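Local structure of 2-c-methyl-d-erythritol 4-phosphate cytidylyltransferase (Streptococcus pneumoniae, 2VSH) at residues D30-I33 / L34-T37; H36-E39 / K40-E44; K91-I94 / E95-A99; R122-Q125 / D126-L130. The protein catalyses the transfer of the cytidylyl group of CTP to D-ribitol 5-phosphate, giving the CDP-ribitol used for teichoic acid precursors. One frame throughout, in Å; residues are numbered along the deposited sequence.

Contact 1: residues D30-I33 / L34-T37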
loop_
_atom_site.group_PDB
_atom_site.type_symbol
_atom_site.label_atom_id
_atom_site.label_comp_id
_atom_site.label_asym_id
_atom_site.label_seq_id
_atom_site.Cartn_x
_atom_site.Cartn_y
_atom_site.Cartn_z
ATOM N N ASP A 30 25.317 4.547 -8.264
ATOM C CA ASP A 30 26.137 5.098 -9.339
ATOM C C ASP A 30 25.701 4.640 -10.746
ATOM O O ASP A 30 26.403 4.873 -11.735
ATOM C CB ASP A 30 27.621 4.818 -9.059
ATOM C CG ASP A 30 28.138 5.563 -7.810
ATOM O OD1 ASP A 30 28.330 6.805 -7.869
ATOM O OD2 ASP A 30 28.357 4.903 -6.763
ATOM N N ARG A 31 24.513 4.039 -10.824
ATOM C CA ARG A 31 23.964 3.505 -12.073
ATOM C C ARG A 31 22.459 3.734 -12.124
ATOM O O ARG A 31 21.812 3.714 -11.072
ATOM C CB ARG A 31 24.258 2.004 -12.163
ATOM C CG ARG A 31 25.653 1.725 -12.690
ATOM C CD ARG A 31 26.314 0.485 -12.104
ATOM N NE ARG A 31 25.373 -0.533 -11.656
ATOM C CZ ARG A 31 25.311 -0.973 -10.403
ATOM N NH1 ARG A 31 26.132 -0.480 -9.479
ATOM N NH2 ARG A 31 24.437 -1.906 -10.069
ATOM N N PRO A 32 21.900 3.950 -13.337
ATOM C CA PRO A 32 20.457 4.169 -13.483
ATOM C C PRO A 32 19.662 2.996 -12.950
ATOM O O PRO A 32 20.085 1.834 -13.085
ATOM C CB PRO A 32 20.242 4.269 -15.005
ATOM C CG PRO A 32 21.575 4.611 -15.573
ATOM C CD PRO A 32 22.595 3.990 -14.637
ATOM N N ILE A 33 18.504 3.290 -12.369
ATOM C CA ILE A 33 17.626 2.241 -11.851
ATOM C C ILE A 33 17.409 1.128 -12.873
ATOM O O ILE A 33 17.489 -0.070 -12.529
ATOM C CB ILE A 33 16.272 2.831 -11.328
ATOM C CG1 ILE A 33 16.532 3.673 -10.068
ATOM C CG2 ILE A 33 15.275 1.693 -11.007
ATOM C CD1 ILE A 33 15.408 4.658 -9.676
ATOM N N LEU A 34 17.152 1.507 -14.129
ATOM C CA LEU A 34 16.927 0.528 -15.192
ATOM C C LEU A 34 18.077 -0.471 -15.308
ATOM O O LEU A 34 17.859 -1.666 -15.539
ATOM C CB LEU A 34 16.720 1.225 -16.549
ATOM C CG LEU A 34 16.588 0.308 -17.771
ATOM C CD1 LEU A 34 15.363 -0.639 -17.689
ATOM C CD2 LEU A 34 16.575 1.115 -19.069
ATOM N N ILE A 35 19.295 0.037 -15.158
ATOM C CA ILE A 35 20.506 -0.788 -15.261
ATOM C C ILE A 35 20.598 -1.812 -14.120
ATOM O O ILE A 35 20.907 -2.984 -14.370
ATOM C CB ILE A 35 21.770 0.084 -15.356
ATOM C CG1 ILE A 35 21.800 0.843 -16.698
ATOM C CG2 ILE A 35 23.045 -0.757 -15.134
ATOM C CD1 ILE A 35 21.751 -0.063 -17.977
ATOM N N HIS A 36 20.328 -1.358 -12.894
ATOM C CA HIS A 36 20.273 -2.235 -11.722
ATOM C C HIS A 36 19.338 -3.406 -11.990
ATOM O O HIS A 36 19.650 -4.562 -11.666
ATOM C CB HIS A 36 19.726 -1.489 -10.504
ATOM C CG HIS A 36 20.685 -0.532 -9.885
ATOM N ND1 HIS A 36 21.655 -0.928 -8.993
ATOM C CD2 HIS A 36 20.808 0.810 -10.007
ATOM C CE1 HIS A 36 22.352 0.127 -8.607
ATOM N NE2 HIS A 36 21.855 1.193 -9.205
ATOM N N THR A 37 18.179 -3.090 -12.568
ATOM C CA THR A 37 17.126 -4.076 -12.807
ATOM C C THR A 37 17.550 -5.085 -13.886
ATOM O O THR A 37 17.395 -6.303 -13.713
ATOM C CB THR A 37 15.796 -3.372 -13.227
ATOM O OG1 THR A 37 15.386 -2.462 -12.195
ATOM C CG2 THR A 37 14.688 -4.398 -13.449
#

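Contact 2: residues H36-E39 / K40-E44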
loop_
_atom_site.group_PDB
_atom_site.type_symbol
_atom_site.label_atom_id
_atom_site.label_comp_id
_atom_site.label_asym_id
_atom_site.label_seq_id
_atom_site.Cartn_x
_atom_site.Cartn_y
_atom_site.Cartn_z
ATOM N N HIS A 36 20.328 -1.358 -12.894
ATOM C CA HIS A 36 20.273 -2.235 -11.722
ATOM C C HIS A 36 19.338 -3.406 -11.990
ATOM O O HIS A 36 19.650 -4.562 -11.666
ATOM C CB HIS A 36 19.726 -1.489 -10.504
ATOM C CG HIS A 36 20.685 -0.532 -9.885
ATOM N ND1 HIS A 36 21.655 -0.928 -8.993
ATOM C CD2 HIS A 36 20.808 0.810 -10.007
ATOM C CE1 HIS A 36 22.352 0.127 -8.607
ATOM N NE2 HIS A 36 21.855 1.193 -9.205
ATOM N N THR A 37 18.179 -3.090 -12.568
ATOM C CA THR A 37 17.126 -4.076 -12.807
ATOM C C THR A 37 17.550 -5.085 -13.886
ATOM O O THR A 37 17.395 -6.303 -13.713
ATOM C CB THR A 37 15.796 -3.372 -13.227
ATOM O OG1 THR A 37 15.386 -2.462 -12.195
ATOM C CG2 THR A 37 14.688 -4.398 -13.449
ATOM N N ILE A 38 18.076 -4.584 -14.998
ATOM C CA ILE A 38 18.571 -5.459 -16.077
ATOM C C ILE A 38 19.693 -6.383 -15.559
ATOM O O ILE A 38 19.701 -7.582 -15.861
ATOM C CB ILE A 38 19.055 -4.659 -17.294
ATOM C CG1 ILE A 38 17.888 -3.955 -17.990
ATOM C CG2 ILE A 38 19.767 -5.582 -18.299
ATOM C CD1 ILE A 38 18.325 -2.920 -19.059
ATOM N N GLU A 39 20.601 -5.811 -14.762
ATOM C CA GLU A 39 21.689 -6.550 -14.089
ATOM C C GLU A 39 21.233 -7.805 -13.358
ATOM O O GLU A 39 21.893 -8.825 -13.434
ATOM C CB GLU A 39 22.416 -5.661 -13.074
ATOM C CG GLU A 39 23.587 -4.887 -13.657
ATOM C CD GLU A 39 24.177 -3.893 -12.667
ATOM O OE1 GLU A 39 23.809 -3.944 -11.469
ATOM O OE2 GLU A 39 25.010 -3.058 -13.088
ATOM N N LYS A 40 20.112 -7.712 -12.644
ATOM C CA LYS A 40 19.574 -8.843 -11.896
ATOM C C LYS A 40 19.173 -10.004 -12.797
ATOM O O LYS A 40 19.103 -11.138 -12.321
ATOM C CB LYS A 40 18.367 -8.427 -11.040
ATOM C CG LYS A 40 18.614 -7.357 -9.980
ATOM C CD LYS A 40 19.631 -7.795 -8.944
ATOM C CE LYS A 40 19.621 -6.853 -7.771
ATOM N NZ LYS A 40 20.150 -5.503 -8.141
ATOM N N PHE A 41 18.905 -9.724 -14.081
ATOM C CA PHE A 41 18.489 -10.759 -15.055
ATOM C C PHE A 41 19.626 -11.355 -15.906
ATOM O O PHE A 41 19.508 -12.487 -16.388
ATOM C CB PHE A 41 17.398 -10.231 -15.995
ATOM C CG PHE A 41 16.023 -10.182 -15.377
ATOM C CD1 PHE A 41 15.151 -11.260 -15.511
ATOM C CD2 PHE A 41 15.600 -9.057 -14.659
ATOM C CE1 PHE A 41 13.871 -11.221 -14.956
ATOM C CE2 PHE A 41 14.312 -9.004 -14.090
ATOM C CZ PHE A 41 13.448 -10.090 -14.238
ATOM N N VAL A 42 20.702 -10.592 -16.095
ATOM C CA VAL A 42 21.864 -11.037 -16.894
ATOM C C VAL A 42 22.601 -12.257 -16.343
ATOM O O VAL A 42 23.205 -13.003 -17.118
ATOM C CB VAL A 42 22.921 -9.904 -17.186
ATOM C CG1 VAL A 42 22.277 -8.681 -17.827
ATOM C CG2 VAL A 42 23.742 -9.532 -15.936
ATOM N N LEU A 43 22.595 -12.454 -15.028
ATOM C CA LEU A 43 23.310 -13.601 -14.468
ATOM C C LEU A 43 22.556 -14.894 -14.598
ATOM O O LEU A 43 23.163 -15.972 -14.563
ATOM C CB LEU A 43 23.653 -13.406 -12.991
ATOM C CG LEU A 43 24.902 -12.652 -12.592
ATOM C CD1 LEU A 43 24.980 -12.732 -11.082
ATOM C CD2 LEU A 43 26.140 -13.254 -13.241
ATOM N N GLU A 44 21.238 -14.796 -14.723
ATOM C CA GLU A 44 20.397 -15.987 -14.740
ATOM C C GLU A 44 20.699 -16.834 -15.974
ATOM O O GLU A 44 20.379 -16.427 -17.096
ATOM C CB GLU A 44 18.908 -15.605 -14.656
ATOM C CG GLU A 44 17.946 -16.795 -14.813
ATOM C CD GLU A 44 18.291 -17.949 -13.903
ATOM O OE1 GLU A 44 18.306 -19.098 -14.381
ATOM O OE2 GLU A 44 18.571 -17.703 -12.712
#

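Contact 3: residues K91-I94 / E95-A99. With CA (calcium ion), chain C.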
loop_
_atom_site.group_PDB
_atom_site.type_symbol
_atom_site.label_atom_id
_atom_site.label_comp_id
_atom_site.label_asym_id
_atom_site.label_seq_id
_atom_site.Cartn_x
_atom_site.Cartn_y
_atom_site.Cartn_z
ATOM N N LYS A 91 2.853 -6.872 -25.174
ATOM C CA LYS A 91 2.636 -7.311 -26.554
ATOM C C LYS A 91 3.831 -6.917 -27.434
ATOM O O LYS A 91 4.337 -7.730 -28.195
ATOM C CB LYS A 91 1.325 -6.749 -27.106
ATOM C CG LYS A 91 1.169 -6.879 -28.641
ATOM C CD LYS A 91 0.051 -6.016 -29.174
ATOM C CE LYS A 91 0.455 -4.519 -29.282
ATOM N NZ LYS A 91 1.228 -4.133 -30.513
ATOM N N ASN A 92 4.289 -5.673 -27.298
ATOM C CA ASN A 92 5.418 -5.173 -28.080
ATOM C C ASN A 92 6.684 -5.974 -27.813
ATOM O O ASN A 92 7.421 -6.314 -28.749
ATOM C CB ASN A 92 5.657 -3.699 -27.777
ATOM C CG ASN A 92 4.715 -2.802 -28.511
ATOM O OD1 ASN A 92 3.773 -3.257 -29.146
ATOM N ND2 ASN A 92 4.963 -1.514 -28.439
ATOM N N ILE A 93 6.907 -6.287 -26.539
ATOM C CA ILE A 93 8.014 -7.148 -26.097
ATOM C C ILE A 93 7.928 -8.536 -26.744
ATOM O O ILE A 93 8.928 -9.044 -27.280
ATOM C CB ILE A 93 8.090 -7.205 -24.530
ATOM C CG1 ILE A 93 8.675 -5.886 -24.004
ATOM C CG2 ILE A 93 8.946 -8.389 -24.034
ATOM C CD1 ILE A 93 8.469 -5.624 -22.497
ATOM N N ILE A 94 6.728 -9.123 -26.721
ATOM C CA ILE A 94 6.524 -10.459 -27.269
ATOM C C ILE A 94 6.785 -10.443 -28.782
ATOM O O ILE A 94 7.387 -11.378 -29.322
ATOM C CB ILE A 94 5.125 -11.001 -26.913
ATOM C CG1 ILE A 94 5.041 -11.290 -25.404
ATOM C CG2 ILE A 94 4.786 -12.248 -27.737
ATOM C CD1 ILE A 94 3.639 -11.579 -24.894
ATOM N N GLU A 95 6.362 -9.368 -29.447
ATOM C CA GLU A 95 6.612 -9.199 -30.882
ATOM C C GLU A 95 8.110 -9.153 -31.197
ATOM O O GLU A 95 8.561 -9.784 -32.157
ATOM C CB GLU A 95 5.874 -7.969 -31.436
ATOM C CG GLU A 95 4.365 -8.190 -31.545
ATOM C CD GLU A 95 3.595 -6.962 -31.996
ATOM O OE1 GLU A 95 2.503 -7.149 -32.542
ATOM O OE2 GLU A 95 4.069 -5.813 -31.809
ATOM N N ALA A 96 8.867 -8.409 -30.391
ATOM C CA ALA A 96 10.330 -8.321 -30.527
ATOM C C ALA A 96 10.996 -9.687 -30.308
ATOM O O ALA A 96 11.913 -10.069 -31.034
ATOM C CB ALA A 96 10.889 -7.295 -29.549
ATOM N N ILE A 97 10.517 -10.413 -29.302
ATOM C CA ILE A 97 10.937 -11.791 -29.064
ATOM C C ILE A 97 10.680 -12.682 -30.286
ATOM O O ILE A 97 11.568 -13.436 -30.718
ATOM C CB ILE A 97 10.206 -12.386 -27.840
ATOM C CG1 ILE A 97 10.703 -11.744 -26.545
ATOM C CG2 ILE A 97 10.383 -13.914 -27.794
ATOM C CD1 ILE A 97 9.873 -12.093 -25.309
ATOM N N ASP A 98 9.467 -12.587 -30.841
ATOM C CA ASP A 98 9.064 -13.390 -32.008
ATOM C C ASP A 98 9.955 -13.068 -33.215
ATOM O O ASP A 98 10.275 -13.942 -34.004
ATOM C CB ASP A 98 7.579 -13.123 -32.309
ATOM C CG ASP A 98 6.981 -14.081 -33.308
ATOM O OD1 ASP A 98 7.207 -15.311 -33.223
ATOM O OD2 ASP A 98 6.218 -13.606 -34.179
ATOM N N ALA A 99 10.368 -11.809 -33.339
ATOM C CA ALA A 99 11.248 -11.384 -34.434
ATOM C C ALA A 99 12.676 -11.929 -34.244
ATOM O O ALA A 99 13.348 -12.255 -35.226
ATOM C CB ALA A 99 11.265 -9.866 -34.551
HETATM CA CA CA C . 5.364 -15.785 -35.008
HETATM O O HOH W 1 3.938 -15.832 -33.018
HETATM O O HOH W 2 7.171 -15.812 -36.675
#

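Contact 4: residues R122-Q125 / D126-L130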
loop_
_atom_site.group_PDB
_atom_site.type_symbol
_atom_site.label_atom_id
_atom_site.label_comp_id
_atom_site.label_asym_id
_atom_site.label_seq_id
_atom_site.Cartn_x
_atom_site.Cartn_y
_atom_site.Cartn_z
ATOM N N ARG A 122 16.286 -15.580 -6.809
ATOM C CA ARG A 122 15.359 -16.533 -6.201
ATOM C C ARG A 122 13.943 -16.294 -6.744
ATOM O O ARG A 122 13.243 -17.236 -7.092
ATOM C CB ARG A 122 15.402 -16.409 -4.682
ATOM C CG ARG A 122 14.786 -17.588 -3.904
ATOM C CD ARG A 122 13.270 -17.466 -3.793
ATOM N NE ARG A 122 12.841 -16.243 -3.104
ATOM C CZ ARG A 122 11.657 -15.657 -3.279
ATOM N NH1 ARG A 122 10.768 -16.168 -4.132
ATOM N NH2 ARG A 122 11.369 -14.543 -2.616
ATOM N N MET A 123 13.539 -15.023 -6.818
ATOM C CA MET A 123 12.227 -14.633 -7.342
ATOM C C MET A 123 12.075 -14.997 -8.818
ATOM O O MET A 123 11.068 -15.596 -9.203
ATOM C CB MET A 123 12.018 -13.125 -7.170
ATOM C CG MET A 123 11.779 -12.708 -5.719
ATOM S SD MET A 123 11.842 -10.916 -5.549
ATOM C CE MET A 123 12.083 -10.844 -3.826
ATOM N N ILE A 124 13.081 -14.644 -9.623
ATOM C CA ILE A 124 13.133 -14.996 -11.050
ATOM C C ILE A 124 13.027 -16.505 -11.231
ATOM O O ILE A 124 12.258 -16.977 -12.049
ATOM C CB ILE A 124 14.442 -14.516 -11.694
ATOM C CG1 ILE A 124 14.482 -12.990 -11.704
ATOM C CG2 ILE A 124 14.619 -15.108 -13.121
ATOM C CD1 ILE A 124 15.881 -12.410 -11.766
ATOM N N GLN A 125 13.826 -17.244 -10.467
ATOM C CA GLN A 125 13.842 -18.688 -10.557
ATOM C C GLN A 125 12.515 -19.340 -10.135
ATOM O O GLN A 125 12.051 -20.259 -10.793
ATOM C CB GLN A 125 15.040 -19.248 -9.785
ATOM C CG GLN A 125 16.356 -19.038 -10.555
ATOM C CD GLN A 125 17.588 -19.381 -9.751
ATOM O OE1 GLN A 125 17.504 -19.900 -8.635
ATOM N NE2 GLN A 125 18.756 -19.062 -10.311
ATOM N N ASP A 126 11.925 -18.874 -9.041
ATOM C CA ASP A 126 10.586 -19.318 -8.617
ATOM C C ASP A 126 9.507 -19.108 -9.665
ATOM O O ASP A 126 8.679 -19.989 -9.881
ATOM C CB ASP A 126 10.161 -18.621 -7.325
ATOM C CG ASP A 126 10.849 -19.186 -6.120
ATOM O OD1 ASP A 126 11.724 -20.065 -6.297
ATOM O OD2 ASP A 126 10.513 -18.757 -4.992
ATOM N N ASN A 127 9.524 -17.934 -10.296
ATOM C CA ASN A 127 8.622 -17.597 -11.388
ATOM C C ASN A 127 8.731 -18.543 -12.552
ATOM O O ASN A 127 7.723 -19.016 -13.080
ATOM C CB ASN A 127 8.874 -16.153 -11.859
ATOM C CG ASN A 127 7.944 -15.176 -11.198
ATOM O OD1 ASN A 127 6.960 -14.753 -11.797
ATOM N ND2 ASN A 127 8.224 -14.839 -9.940
ATOM N N ILE A 128 9.969 -18.831 -12.948
ATOM C CA ILE A 128 10.215 -19.766 -14.041
ATOM C C ILE A 128 9.717 -21.167 -13.668
ATOM O O ILE A 128 9.074 -21.842 -14.474
ATOM C CB ILE A 128 11.719 -19.782 -14.440
ATOM C CG1 ILE A 128 12.094 -18.444 -15.117
ATOM C CG2 ILE A 128 12.025 -20.976 -15.355
ATOM C CD1 ILE A 128 13.613 -18.127 -15.090
ATOM N N GLN A 129 10.007 -21.602 -12.446
ATOM C CA GLN A 129 9.636 -22.946 -12.023
ATOM C C GLN A 129 8.112 -23.127 -11.945
ATOM O O GLN A 129 7.575 -24.103 -12.470
ATOM C CB GLN A 129 10.282 -23.279 -10.676
ATOM C CG GLN A 129 9.947 -24.680 -10.167
ATOM C CD GLN A 129 10.327 -24.884 -8.706
ATOM O OE1 GLN A 129 10.546 -23.918 -7.967
ATOM N NE2 GLN A 129 10.411 -26.139 -8.286
ATOM N N LEU A 130 7.439 -22.188 -11.282
ATOM C CA LEU A 130 5.968 -22.152 -11.217
ATOM C C LEU A 130 5.288 -22.090 -12.604
ATOM O O LEU A 130 4.260 -22.748 -12.827
ATOM C CB LEU A 130 5.520 -20.997 -10.319
ATOM C CG LEU A 130 5.106 -21.152 -8.844
ATOM C CD1 LEU A 130 5.278 -22.550 -8.246
ATOM C CD2 LEU A 130 5.744 -20.106 -7.969
#

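Contact 1: residues D30-I33 / L34-T37
R31 brings its guanidinium up against the imidazole of H36, one turn into the helix that starts just after it. The two side chains cross at about a right angle. H36 CE1 lies 3.2 Å above the guanidinium plane of R31, offset toward its rim, and the two planes stand 47° apart, so the groups do not stack flat. Bends at chi2 (146°) and chi3 (27°) carry the guanidinium round to the ring. Its charge is met farther along the helix, where NH2 forms a salt bridge with E39, while NE2 of H36 is hydrogen-bonded to the backbone oxygen of L28. P32 lies side by side with I35, its CD 3.8 Å from I35 CG1. Its carbonyl oxygen then starts the helix: H36 N reaches P32 O at 3.2 Å, and I35 N adds a weak bond to the same oxygen. One residue on, T37 N bonds I33 O at 3.1 Å. Outside, Y69 of helix 59-69 packs on R31, P32 and I35. This is a strand-to-helix turn with P32 as N-cap, opening helix 33-42 of the GT-A-type nucleotidyltransferase fold beside the probable CTP site, where L34 touches A9 and S114.

Contact 2: residues H36-E39 / K40-E44
This is a local contact within the last turns of helix 33-42, where the helical bonding weakens before the chain runs on as a loop. The weakening is plain in the backbone. K40 N divides itself between H36 O and T37 O, both bonds weak. I38 O takes two donors: V42 N at 3.2 Å, lying in the carbonyl plane, and F41 N at 2.9 Å, which comes in 53° out of that plane. The first belongs to an alpha-helical turn and the second to a tighter one. Among the side chains, I38 CG2 meets V42 CG1 at 4.0 Å, one helical turn apart. The other methyl of V42, CG2, sits between its own backbone N and carbonyl carbon and turns onto E39 O, 3.2 Å away. F41 sets its ring edge-on to the backbone, with CD2 3.4 Å from T37 O and that oxygen in the ring plane. K40 starts with CG beside its backbone N (chi1 -60°), which puts CG 3.4 Å from H36 O; bends at chi2 and chi4 then curl the chain, and NZ is hydrogen-bonded to P117 O. The buried side faces the central sheet: F41 packs on A5 and I7 of strand 3-9 and on I50, I38 reaches V52, and V42 also touches I50 of strand 50-54. Beyond F41, I124 brings in helix 121-133.

Contact 3: residues K91-I94 / E95-A99
K91 and E95, one turn apart on helix 86-100, cross obliquely and are joined by a long salt bridge, K91 NZ to E95 OE2 3.5 Å. The lysine leaves with CG anti to its backbone N (chi1 166°), then bends at chi3 and chi4, which turns NZ toward N92 as well: NZ donates to N92 OD1 at 3.0 Å, almost in line with the C=O bond. The ammonium thus bridges amide and carboxylate, whose planes are only 8° apart. K91 also touches M180 of helix 176-184. The far end of the N92 amide is used elsewhere, ND2 bonding to K81 O. I93 points to the sheet side, and its CG2 meets CD1 of I97 at 4.0 Å; both isoleucines touch V51 of strand 50-54. The carbonyl oxygen of I94 accepts D98 N at 2.8 Å. D98 then grips a calcium ion with both carboxylate oxygens, OD1 at 2.6 Å and OD2 at 2.5 Å, two waters also binding the metal; OD1 additionally receives L103 N. The pattern is that of an amphipathic helix laid on a Rossmann-like sheet, with an i to i+4 salt bridge on its outer side and a calcium site near its C-terminal end.

Contact 4: residues R122-Q125 / D126-L130
R122 and D126 meet at an oblique angle along the outer side of helix 121-133. NH1 of R122 bonds D126 OD2 at 2.7 Å in a salt bridge, and the approach is skewed: the guanidinium and carboxylate planes are 45° apart, and NH1 comes to OD2 from above the carboxylate plane, 46° out of it. The arginine reaches forward along the helix: chi1 (-164°) sets CG beside the carbonyl carbon, and the chain then bends at chi2 and chi3. That fold also presses its CD to 3.3 Å from D126 OD2 and lays one guanidinium face over CG of M123. The guanidinium is shared further, NH2 making a salt bridge to E214 and NH1 a hydrogen bond to K212 O, so the arginine ties the helix to the end of strand 208-212 and the loop after it.

N127 turns its amide back onto the preceding turn. Its ND2 gives a 3.0 Å bond to M123 O, which also accepts N127 N at the same distance, the two donors arriving from opposite faces of the carbonyl plane. OD1 of this buried amide is hydrogen-bonded to T173 OG1, and ND2 has a second partner in T139 OG1. On another side of the helix I124 and I128 lie side by side and point the same way, CG2 of the first 3.7 Å from CD1 of the second.

The helix packs on several elements: N127 and L130 on V137 of strand 136-142 and A211 of strand 208-212, while I124 leans on I119 and E44 and I128 reaches S46.

Along the chain the contacts come in numerical order, all within the one cytidylyltransferase domain. Contacts 1 and 2 are consecutive parts of helix 33-42, sharing H36 and T37, with centres 10 Å apart; a salt bridge from R31 to E39 binds them. Contact 2 also touches contact 4, 14 Å away between centres, through a probable hydrogen bond of E44 to Q125 and packing of F41 on I124. Contact 3 stands apart on helix 86-100, its centre 20 to 23 Å from the others and touching none of them. The three helices pack against the central mixed sheet, where strand 3-9 bears part of the probable CTP site.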